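Local coordinates for COPII coat assembly protein SEC16 (Saccharomyces cerevisiae, PDB 3MZK) that helps initiate assembly of the COPII coat that forms transport vesicles at the endoplasmic reticulum and selects their cargo, and also takes part in autophagy, at residues I282-G285 with I286-K290; Q154-V157 with L158-Q162; V50-I53 with D54-I57; K64-P67 with G68-S72; W103-L106 with E107-N111. All blocks are in the same frame, centred on the assembly; numbering follows the deposited sequence.

Contact 1: I282-G285 with I286-K290; sequences IEFG and IFLTK
Phe284 and Phe287, one turn apart on the same helix, lie side by side and point the same way. Both rings leave the backbone on the same course, CG opposite the backbone N (chi1 -166° and 163°), and this shared choice brings their rims together: CE2 of Phe284 is 3.5 Å from CD2 of Phe287. The planes are 20° apart and the centroids 5.8 Å apart, but the rings meet rim to rim and neither lies over the other; CD2 of Phe287 meets the edge of Phe284, near its plane. One turn on, CG of Leu288 approaches the Phe284 ring obliquely, 4.2 Å from CE2. The three form an apolar ridge along helix 275-290, one element of the alpha-solenoid of the Sec23-binding domain. Helix 294-303 packs on this ridge through Leu300, helix 231-240 meets it through Ile235, and Phe238 stacks edge-to-face with Phe287. On another flank, Ile282 CG2 lies 4.3 Å from Ile286 CD1. Under the side chains run the i to i+4 bonds, such as Leu288 N to Phe284 O at 3.1 Å. Thr289 adds a side-chain bond: with OG1 beside its own backbone N, the hydroxyl reaches back one turn and donates to Gly285 O at 2.9 Å, in the carbonyl plane.

Contact 2: Q154-V157 with L158-Q162; sequences QMRV and LAFLQ
Gln154 meets Leu158 through the backbone, its carbonyl O accepting from Leu158 N at 3.2 Å, the first of four successive i to i+4 bonds in helix 151-162. The next, from Ala159 N to Met155 O, is 2.9 Å long and almost straight, with an angle of 177° at the hydrogen. The small CB of Ala159 also rests near Met155 O, and the Met155 side chain packs on Tyr132 of the second subunit, another copy of the protein. Arg156 brings the one side-chain pairing with a polar end. Its O takes the N-H of Phe160 at 2.8 Å, while the two side chains run alongside each other, pointing the same way. A bend at chi3 (61°) turns the arginine chain so that NH2 comes obliquely to 3.8 Å from Phe160 CZ, with the guanidinium and ring planes 85° apart. With planes so nearly perpendicular the two groups do not stack flat; NH2 is hydrogen-bonded to Leu133 O of the second subunit. At Val157 the contact turns apolar: CG1 approaches Leu161 CD1 at 4.2 Å, and the backbone bond from Leu161 N to Val157 O is 3.0 Å. Arg156 and Val157 lean on Leu172 and Phe160 on Ala169 of helix 166-175, the next helix of the chain, whereas Leu158 and Ala159 face Leu216 and Leu133 of the second subunit, so the helix is shared between its own fold and the subunit interface.

Contact 3: V50-I53 with D54-I57; sequences VTPI and DQII
Ile53 O receives two amides, Ile56 N at 3.0 Å and Ile57 N at 2.9 Å, as the backbone leaves strand 48-52 and winds into a short 3-10 turn at Ile53 to Gln55. The strand is an outer member, within this chain, of a three-stranded antiparallel sheet, and at Val50 the sheet runs on into a strand of another protein's chain, an arrangement consistent with a blade inserted into a partner's beta-propeller, as in related ACE1 proteins. The two donors use the carbonyl differently: Ile57 N lies in its plane, whereas Ile56 N comes from above, 41° out of it. A third, weak bond from Gln55 N to Pro52 O begins the turn.

Over this frame the side chains fall into two sets. Ile53 and Ile57 stand side by side and point the same way, their CD1 atoms 4.2 Å apart, and both rest on Trp19 of strand 16-19. Ile56 turns instead toward the strand: its CD1 comes within 4.0 Å of Thr51 CG2, and its other neighbours are Val25, Tyr27 and Phe17 of the same sheet. The isoleucines thus pack the turn against side chains of strands 16-19 and 24-28, and apolar side chains of the other protein add to its packing. The second set is more polar. Pro52 CB is 3.8 Å from Asp54 OD1, a simple van der Waals approach. Thr51 and Gln55 cross at a slant and are merely close, with Gln55 CG 3.1 Å from Thr51 OG1.

Contact 4: K64-P67 with G68-S72; sequences KSFP and GPLGS
Two side-chain torsions bring Phe66 and Leu70 together: the phenylalanine CG swings to the far side from its backbone N (chi1 -171°), while the leucine CG stays beside its own N (chi1 -52°). The side chains then cross at about a right angle. CZ of Phe66 meets the branched end of the leucine, 3.6 Å from CD1 and 3.7 Å from CG, and the same ring passes Gly68 O, which lies 3.5 Å from CE2. The other leucine methyl, CD2, rests 3.8 Å from Pro67 O, so the two branches touch different parts of the preceding segment.

Between the two residues the chain makes a tight bend. Pro67 is the centre of an inverse gamma turn, in which Gly68 N reaches back to Phe66 O at 2.8 Å, a weak bond with an angle of only 121° at the hydrogen. Gly68 follows with a positive phi, a region open to glycine. Phe66 is the first residue to leave helical geometry after helix 61-65, and the bend lies in the loop leading to helix 77-94. Trp83 of that helix meets the Phe66 ring edge-to-face, and Leu334 and Tyr378 bring helices 330-344 and 372-387 against it. Glu337 accepts a hydrogen bond from Leu70 N. Chemically, the contact is an apolar pairing beside a weakly bonded backbone: the two prolines have no N-H to donate, so the turn has few backbone donors, and its shape probably owes much to ring constraint, glycine and side-chain packing.

Contact 5: W103-L106 with E107-N111; sequences WQLL and EMKLN
Glu107 meets Trp103 through the backbone, its N donating to Trp103 O at 3.1 Å, while its CB lies 3.5 Å from Gln104 O. Its chain stays extended beyond CG, and the side chain packs on Glu85 and Ile88 of helix 77-94. Met108 repeats the backbone pattern, with its N 3.0 Å from Gln104 O. Its CG lies alongside the same carbonyl, and the thioether then heads off to Asn118 and Ile119 of helix 116-123. Lys109 makes the side-chain contact of this turn. Its N bonds to Leu105 O at 3.1 Å, nearly straight at 172°, and its aliphatic chain runs beside Leu105, pointing the same way, with CD 4.2 Å from Leu105 CD1. It is the methylenes that touch Leu105; bends at chi3 and chi4 carry the amine to a hydrogen bond with Asn305 OD1. Leu110 closes the series with a weak bond, its N 3.0 Å from Leu106 O at an angle of 132°, and its CB lies near that same carbonyl O. Helix 101-111 is thus hemmed in on several flanks: Leu105 and Lys109 lie on Ile302 of helix 294-303, Leu106 and Leu110 face Tyr339 and Tyr341 of helix 330-344, and Trp103 packs on Ile91 of helix 77-94 and edge-to-face with Trp335.

Overall arrangement
Along the chain the contacts come in the order 3, 4, 5, 2, 1, and none touches another. Contact 3, at the strand 48-52 end of the small sheet, and contact 2, on helix 151-162, lie about 83 Å apart between centres, on opposite sides of the centre of the elongated chain. Contacts 4 and 5 are nearer neighbours, about 16 Å between centres, and both pack on helices 77-94 and 330-344. Contact 1 lies about 22 Å from contact 5 between centres, and helix 294-303 packs on both. The middle of the solenoid therefore joins early and late parts of the sequence, while contacts 2 and 3 meet other chains, consistent with a scaffold assembling through its ends.

Contact 1: I282-G285 with I286-K290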
# COMPACT_ATOMS: atom_id res chain seq x y z
N ILE B 282 4.34 -11.74 17.50
CA ILE B 282 5.76 -11.73 17.80
C ILE B 282 6.07 -10.91 19.06
O ILE B 282 6.73 -11.40 19.97
CB ILE B 282 6.56 -11.23 16.61
CG1 ILE B 282 6.28 -12.12 15.40
CG2 ILE B 282 8.04 -11.21 16.93
CD1 ILE B 282 6.93 -11.65 14.12
N GLU B 283 5.58 -9.68 19.11
CA GLU B 283 5.76 -8.84 20.30
C GLU B 283 5.32 -9.55 21.58
O GLU B 283 5.99 -9.47 22.61
CB GLU B 283 5.00 -7.53 20.15
CG GLU B 283 5.69 -6.55 19.23
CD GLU B 283 7.04 -6.14 19.75
OE1 GLU B 283 7.12 -5.78 20.95
OE2 GLU B 283 8.02 -6.19 18.98
N PHE B 284 4.18 -10.23 21.51
CA PHE B 284 3.61 -10.91 22.66
C PHE B 284 4.35 -12.22 22.93
O PHE B 284 4.47 -12.66 24.08
CB PHE B 284 2.12 -11.17 22.44
CG PHE B 284 1.38 -11.56 23.68
CD1 PHE B 284 0.21 -12.29 23.61
CD2 PHE B 284 1.84 -11.18 24.93
CE1 PHE B 284 -0.48 -12.65 24.75
CE2 PHE B 284 1.16 -11.53 26.07
CZ PHE B 284 -0.01 -12.27 25.98
N GLY B 285 4.83 -12.86 21.87
CA GLY B 285 5.64 -14.06 21.99
C GLY B 285 7.00 -13.79 22.62
O GLY B 285 7.65 -14.70 23.13
N ILE B 286 7.43 -12.53 22.57
CA ILE B 286 8.67 -12.11 23.21
C ILE B 286 8.43 -11.91 24.69
O ILE B 286 9.14 -12.46 25.53
CB ILE B 286 9.19 -10.79 22.60
CG1 ILE B 286 9.87 -11.06 21.27
CG2 ILE B 286 10.15 -10.11 23.56
CD1 ILE B 286 10.12 -9.82 20.46
N PHE B 287 7.41 -11.13 25.02
CA PHE B 287 7.02 -10.90 26.40
C PHE B 287 6.94 -12.21 27.17
O PHE B 287 7.48 -12.33 28.27
CB PHE B 287 5.68 -10.17 26.45
CG PHE B 287 5.01 -10.24 27.79
CD1 PHE B 287 5.37 -9.38 28.81
CD2 PHE B 287 4.00 -11.16 28.03
CE1 PHE B 287 4.75 -9.44 30.04
CE2 PHE B 287 3.37 -11.22 29.26
CZ PHE B 287 3.75 -10.36 30.26
N LEU B 288 6.27 -13.20 26.59
CA LEU B 288 6.06 -14.49 27.24
C LEU B 288 7.37 -15.20 27.52
O LEU B 288 7.54 -15.84 28.56
CB LEU B 288 5.14 -15.38 26.40
CG LEU B 288 3.69 -14.90 26.34
CD1 LEU B 288 2.88 -15.71 25.33
CD2 LEU B 288 3.07 -14.94 27.72
N THR B 289 8.31 -15.09 26.58
CA THR B 289 9.63 -15.66 26.74
C THR B 289 10.30 -15.10 27.99
O THR B 289 10.74 -15.85 28.86
CB THR B 289 10.51 -15.38 25.52
OG1 THR B 289 9.96 -16.04 24.38
CG2 THR B 289 11.91 -15.89 25.76
N LYS B 290 10.37 -13.78 28.08
CA LYS B 290 10.91 -13.13 29.27
C LYS B 290 10.26 -13.65 30.54
O LYS B 290 10.93 -13.98 31.50
CB LYS B 290 10.74 -11.61 29.17
CG LYS B 290 11.45 -10.98 27.99
CD LYS B 290 12.93 -11.30 28.01
CE LYS B 290 13.66 -10.67 26.85
NZ LYS B 290 15.13 -10.88 26.96

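Contact 2: Q154-V157 with L158-Q162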
# COMPACT_ATOMS: atom_id res chain seq x y z
N GLN B 154 -18.66 22.58 20.34
CA GLN B 154 -18.74 21.97 19.02
C GLN B 154 -18.27 22.95 17.94
O GLN B 154 -17.54 22.57 17.04
CB GLN B 154 -20.16 21.49 18.75
CG GLN B 154 -20.26 20.46 17.65
CD GLN B 154 -21.68 19.95 17.50
OE1 GLN B 154 -22.58 20.39 18.21
NE2 GLN B 154 -21.88 19.03 16.56
N MET B 155 -18.70 24.20 18.05
CA MET B 155 -18.24 25.24 17.13
C MET B 155 -16.73 25.48 17.24
O MET B 155 -16.04 25.62 16.23
CB MET B 155 -18.99 26.55 17.37
CG MET B 155 -20.48 26.49 17.04
SD MET B 155 -21.29 28.10 17.19
CE MET B 155 -20.80 28.58 18.84
N ARG B 156 -16.23 25.51 18.47
CA ARG B 156 -14.81 25.71 18.70
C ARG B 156 -13.98 24.64 17.99
O ARG B 156 -12.99 24.95 17.33
CB ARG B 156 -14.51 25.70 20.20
CG ARG B 156 -15.04 26.91 20.95
CD ARG B 156 -14.54 26.94 22.38
NE ARG B 156 -13.08 27.04 22.47
CZ ARG B 156 -12.39 28.18 22.40
NH1 ARG B 156 -13.02 29.33 22.23
NH2 ARG B 156 -11.07 28.16 22.49
N VAL B 157 -14.40 23.39 18.14
CA VAL B 157 -13.70 22.27 17.51
C VAL B 157 -13.66 22.42 15.99
O VAL B 157 -12.63 22.20 15.36
CB VAL B 157 -14.36 20.93 17.86
CG1 VAL B 157 -13.73 19.81 17.06
CG2 VAL B 157 -14.22 20.66 19.35
N LEU B 158 -14.79 22.80 15.40
CA LEU B 158 -14.84 23.00 13.96
C LEU B 158 -13.89 24.11 13.55
O LEU B 158 -13.08 23.93 12.64
CB LEU B 158 -16.26 23.31 13.49
CG LEU B 158 -16.41 23.61 12.00
CD1 LEU B 158 -15.64 22.60 11.17
CD2 LEU B 158 -17.87 23.62 11.60
N ALA B 159 -13.98 25.26 14.22
CA ALA B 159 -13.08 26.38 13.95
C ALA B 159 -11.62 25.97 14.11
O ALA B 159 -10.77 26.36 13.32
CB ALA B 159 -13.41 27.56 14.85
N PHE B 160 -11.33 25.18 15.13
CA PHE B 160 -9.98 24.67 15.35
C PHE B 160 -9.51 23.87 14.14
O PHE B 160 -8.38 24.03 13.69
CB PHE B 160 -9.93 23.80 16.60
CG PHE B 160 -9.58 24.56 17.85
CD1 PHE B 160 -8.63 25.57 17.83
CD2 PHE B 160 -10.20 24.27 19.05
CE1 PHE B 160 -8.31 26.27 18.97
CE2 PHE B 160 -9.89 24.96 20.20
CZ PHE B 160 -8.94 25.97 20.16
N LEU B 161 -10.38 23.02 13.62
CA LEU B 161 -10.05 22.18 12.48
C LEU B 161 -9.94 23.00 11.20
O LEU B 161 -9.09 22.72 10.35
CB LEU B 161 -11.09 21.07 12.30
CG LEU B 161 -11.11 20.03 13.42
CD1 LEU B 161 -12.22 19.02 13.19
CD2 LEU B 161 -9.76 19.33 13.51
N GLN B 162 -10.79 24.01 11.07
CA GLN B 162 -10.74 24.91 9.92
C GLN B 162 -9.44 25.70 9.88
O GLN B 162 -9.09 26.26 8.84
CB GLN B 162 -11.92 25.88 9.94
CG GLN B 162 -13.26 25.23 9.64
CD GLN B 162 -14.35 26.25 9.41
OE1 GLN B 162 -15.21 26.46 10.26
NE2 GLN B 162 -14.32 26.89 8.24

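Contact 3: V50-I53 with D54-I57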
# COMPACT_ATOMS: atom_id res chain seq x y z
N VAL B 50 25.44 -55.60 34.66
CA VAL B 50 25.46 -55.13 33.30
C VAL B 50 24.15 -55.49 32.62
O VAL B 50 23.89 -56.65 32.35
CB VAL B 50 26.63 -55.73 32.52
CG1 VAL B 50 26.52 -55.40 31.04
CG2 VAL B 50 27.94 -55.23 33.10
N THR B 51 23.33 -54.48 32.37
CA THR B 51 22.03 -54.70 31.77
C THR B 51 21.80 -53.78 30.58
O THR B 51 22.36 -52.68 30.50
CB THR B 51 20.91 -54.49 32.79
OG1 THR B 51 19.64 -54.53 32.12
CG2 THR B 51 21.06 -53.16 33.48
N PRO B 52 20.97 -54.23 29.62
CA PRO B 52 20.62 -53.37 28.49
C PRO B 52 20.03 -52.07 28.98
O PRO B 52 19.47 -51.99 30.08
CB PRO B 52 19.58 -54.20 27.75
CG PRO B 52 19.95 -55.61 28.06
CD PRO B 52 20.39 -55.57 29.50
N ILE B 53 20.15 -51.04 28.16
CA ILE B 53 19.82 -49.70 28.58
C ILE B 53 18.32 -49.55 28.90
O ILE B 53 17.95 -48.84 29.83
CB ILE B 53 20.31 -48.67 27.53
CG1 ILE B 53 20.09 -47.24 28.01
CG2 ILE B 53 19.67 -48.93 26.17
CD1 ILE B 53 20.77 -46.20 27.12
N ASP B 54 17.48 -50.28 28.18
CA ASP B 54 16.03 -50.15 28.33
C ASP B 54 15.40 -50.77 29.59
O ASP B 54 14.19 -50.64 29.79
CB ASP B 54 15.29 -50.64 27.08
CG ASP B 54 15.60 -52.08 26.75
OD1 ASP B 54 15.98 -52.85 27.67
OD2 ASP B 54 15.47 -52.45 25.56
N GLN B 55 16.19 -51.43 30.43
CA GLN B 55 15.71 -51.87 31.74
C GLN B 55 15.91 -50.73 32.72
O GLN B 55 15.73 -50.89 33.93
CB GLN B 55 16.46 -53.10 32.24
CG GLN B 55 16.76 -54.15 31.19
CD GLN B 55 15.54 -54.94 30.78
OE1 GLN B 55 14.41 -54.60 31.15
NE2 GLN B 55 15.75 -56.00 30.01
N ILE B 56 16.29 -49.57 32.19
CA ILE B 56 16.59 -48.41 33.01
C ILE B 56 15.97 -47.17 32.39
O ILE B 56 15.39 -46.32 33.08
CB ILE B 56 18.11 -48.22 33.13
CG1 ILE B 56 18.74 -49.44 33.79
CG2 ILE B 56 18.44 -46.96 33.91
CD1 ILE B 56 20.21 -49.32 34.03
N ILE B 57 16.08 -47.08 31.07
CA ILE B 57 15.43 -46.03 30.30
C ILE B 57 14.24 -46.63 29.56
O ILE B 57 14.41 -47.28 28.53
CB ILE B 57 16.40 -45.38 29.30
CG1 ILE B 57 17.32 -44.39 30.01
CG2 ILE B 57 15.64 -44.68 28.18
CD1 ILE B 57 18.20 -43.57 29.06

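Contact 4: K64-P67 with G68-S72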
# COMPACT_ATOMS: atom_id res chain seq x y z
N LYS B 64 9.59 -44.32 18.06
CA LYS B 64 9.61 -45.56 17.28
C LYS B 64 8.57 -45.57 16.16
O LYS B 64 8.80 -46.14 15.10
CB LYS B 64 9.42 -46.78 18.18
N SER B 65 7.43 -44.94 16.42
CA SER B 65 6.31 -44.98 15.48
C SER B 65 6.35 -43.86 14.45
O SER B 65 5.77 -43.98 13.37
CB SER B 65 4.99 -44.94 16.25
OG SER B 65 4.90 -43.78 17.06
N PHE B 66 7.03 -42.76 14.79
CA PHE B 66 7.14 -41.60 13.90
C PHE B 66 7.57 -42.03 12.50
O PHE B 66 8.55 -42.76 12.35
CB PHE B 66 8.12 -40.59 14.48
CG PHE B 66 8.14 -39.27 13.77
CD1 PHE B 66 7.02 -38.45 13.77
CD2 PHE B 66 9.28 -38.83 13.12
CE1 PHE B 66 7.04 -37.22 13.11
CE2 PHE B 66 9.30 -37.60 12.47
CZ PHE B 66 8.18 -36.80 12.46
N PRO B 67 6.83 -41.57 11.48
CA PRO B 67 7.02 -41.94 10.07
C PRO B 67 8.35 -41.47 9.49
O PRO B 67 8.37 -40.46 8.79
CB PRO B 67 5.87 -41.22 9.36
CG PRO B 67 4.85 -40.98 10.42
CD PRO B 67 5.64 -40.73 11.66
N GLY B 68 9.43 -42.20 9.78
CA GLY B 68 10.75 -41.90 9.25
C GLY B 68 11.07 -40.42 9.18
O GLY B 68 10.44 -39.62 9.86
N PRO B 69 12.07 -40.06 8.36
CA PRO B 69 12.40 -38.65 8.13
C PRO B 69 11.37 -37.99 7.23
O PRO B 69 11.24 -38.39 6.07
CB PRO B 69 13.75 -38.72 7.40
CG PRO B 69 14.25 -40.11 7.60
CD PRO B 69 13.03 -40.97 7.72
N LEU B 70 10.64 -36.99 7.73
CA LEU B 70 9.74 -36.23 6.89
C LEU B 70 10.57 -35.46 5.87
O LEU B 70 11.75 -35.20 6.10
CB LEU B 70 8.91 -35.24 7.72
CG LEU B 70 8.17 -35.82 8.91
CD1 LEU B 70 7.42 -34.71 9.63
CD2 LEU B 70 7.22 -36.90 8.46
N GLY B 71 9.96 -35.10 4.75
CA GLY B 71 10.70 -34.39 3.72
C GLY B 71 11.45 -35.37 2.84
O GLY B 71 11.60 -35.14 1.64
N SER B 72 11.94 -36.45 3.44
CA SER B 72 12.38 -37.59 2.65
C SER B 72 11.17 -37.91 1.81
O SER B 72 10.08 -38.09 2.34
CB SER B 72 12.74 -38.77 3.55
OG SER B 72 11.89 -39.87 3.30

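Contact 5: W103-L106 with E107-N111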
# COMPACT_ATOMS: atom_id res chain seq x y z
N TRP B 103 0.44 -29.62 19.99
CA TRP B 103 0.13 -30.83 19.25
C TRP B 103 -0.96 -30.55 18.21
O TRP B 103 -0.77 -30.75 17.01
CB TRP B 103 -0.35 -31.93 20.19
CG TRP B 103 0.75 -32.71 20.85
CD1 TRP B 103 1.03 -32.77 22.18
CD2 TRP B 103 1.71 -33.55 20.19
NE1 TRP B 103 2.11 -33.60 22.40
CE2 TRP B 103 2.54 -34.08 21.19
CE3 TRP B 103 1.95 -33.89 18.86
CZ2 TRP B 103 3.60 -34.95 20.90
CZ3 TRP B 103 2.99 -34.75 18.57
CH2 TRP B 103 3.80 -35.27 19.59
N GLN B 104 -2.09 -30.06 18.70
CA GLN B 104 -3.27 -29.87 17.87
C GLN B 104 -3.10 -28.73 16.87
O GLN B 104 -3.67 -28.76 15.77
CB GLN B 104 -4.50 -29.65 18.75
CG GLN B 104 -4.91 -30.89 19.52
CD GLN B 104 -5.86 -30.60 20.66
OE1 GLN B 104 -5.79 -29.54 21.29
NE2 GLN B 104 -6.75 -31.53 20.93
N LEU B 105 -2.33 -27.72 17.25
CA LEU B 105 -2.06 -26.59 16.37
C LEU B 105 -1.29 -27.06 15.14
O LEU B 105 -1.66 -26.75 14.00
CB LEU B 105 -1.28 -25.51 17.10
CG LEU B 105 -0.81 -24.35 16.23
CD1 LEU B 105 -2.00 -23.70 15.54
CD2 LEU B 105 -0.05 -23.32 17.07
N LEU B 106 -0.22 -27.82 15.38
CA LEU B 106 0.58 -28.37 14.29
C LEU B 106 -0.23 -29.32 13.41
O LEU B 106 -0.03 -29.38 12.20
CB LEU B 106 1.82 -29.08 14.85
CG LEU B 106 2.93 -28.14 15.33
CD1 LEU B 106 4.01 -28.92 16.06
CD2 LEU B 106 3.53 -27.37 14.16
N GLU B 107 -1.15 -30.06 14.02
CA GLU B 107 -2.01 -30.96 13.27
C GLU B 107 -2.89 -30.18 12.28
O GLU B 107 -2.99 -30.54 11.11
CB GLU B 107 -2.88 -31.80 14.20
CG GLU B 107 -3.60 -32.94 13.50
CD GLU B 107 -4.56 -33.67 14.41
OE1 GLU B 107 -5.05 -33.05 15.38
OE2 GLU B 107 -4.83 -34.87 14.16
N MET B 108 -3.52 -29.11 12.76
CA MET B 108 -4.32 -28.25 11.90
C MET B 108 -3.52 -27.76 10.70
O MET B 108 -3.93 -27.95 9.55
CB MET B 108 -4.84 -27.03 12.66
CG MET B 108 -5.88 -27.32 13.71
SD MET B 108 -6.49 -25.77 14.40
CE MET B 108 -6.95 -24.91 12.91
N LYS B 109 -2.39 -27.12 10.98
CA LYS B 109 -1.58 -26.51 9.93
C LYS B 109 -1.11 -27.57 8.95
O LYS B 109 -0.82 -27.28 7.79
CB LYS B 109 -0.40 -25.76 10.54
CG LYS B 109 -0.82 -24.67 11.52
CD LYS B 109 0.39 -23.99 12.15
CE LYS B 109 0.80 -22.73 11.39
NZ LYS B 109 1.27 -23.02 10.01
N LEU B 110 -1.04 -28.81 9.41
CA LEU B 110 -0.62 -29.91 8.56
C LEU B 110 -1.74 -30.28 7.59
O LEU B 110 -1.48 -30.86 6.54
CB LEU B 110 -0.23 -31.11 9.42
CG LEU B 110 0.16 -32.38 8.67
CD1 LEU B 110 1.38 -32.14 7.81
CD2 LEU B 110 0.40 -33.51 9.65
N ASN B 111 -2.97 -29.93 7.93
CA ASN B 111 -4.14 -30.39 7.19
C ASN B 111 -4.68 -29.41 6.16
O ASN B 111 -5.41 -29.79 5.25
CB ASN B 111 -5.28 -30.72 8.16
CG ASN B 111 -4.93 -31.85 9.11
OD1 ASN B 111 -4.09 -32.70 8.81
ND2 ASN B 111 -5.59 -31.88 10.27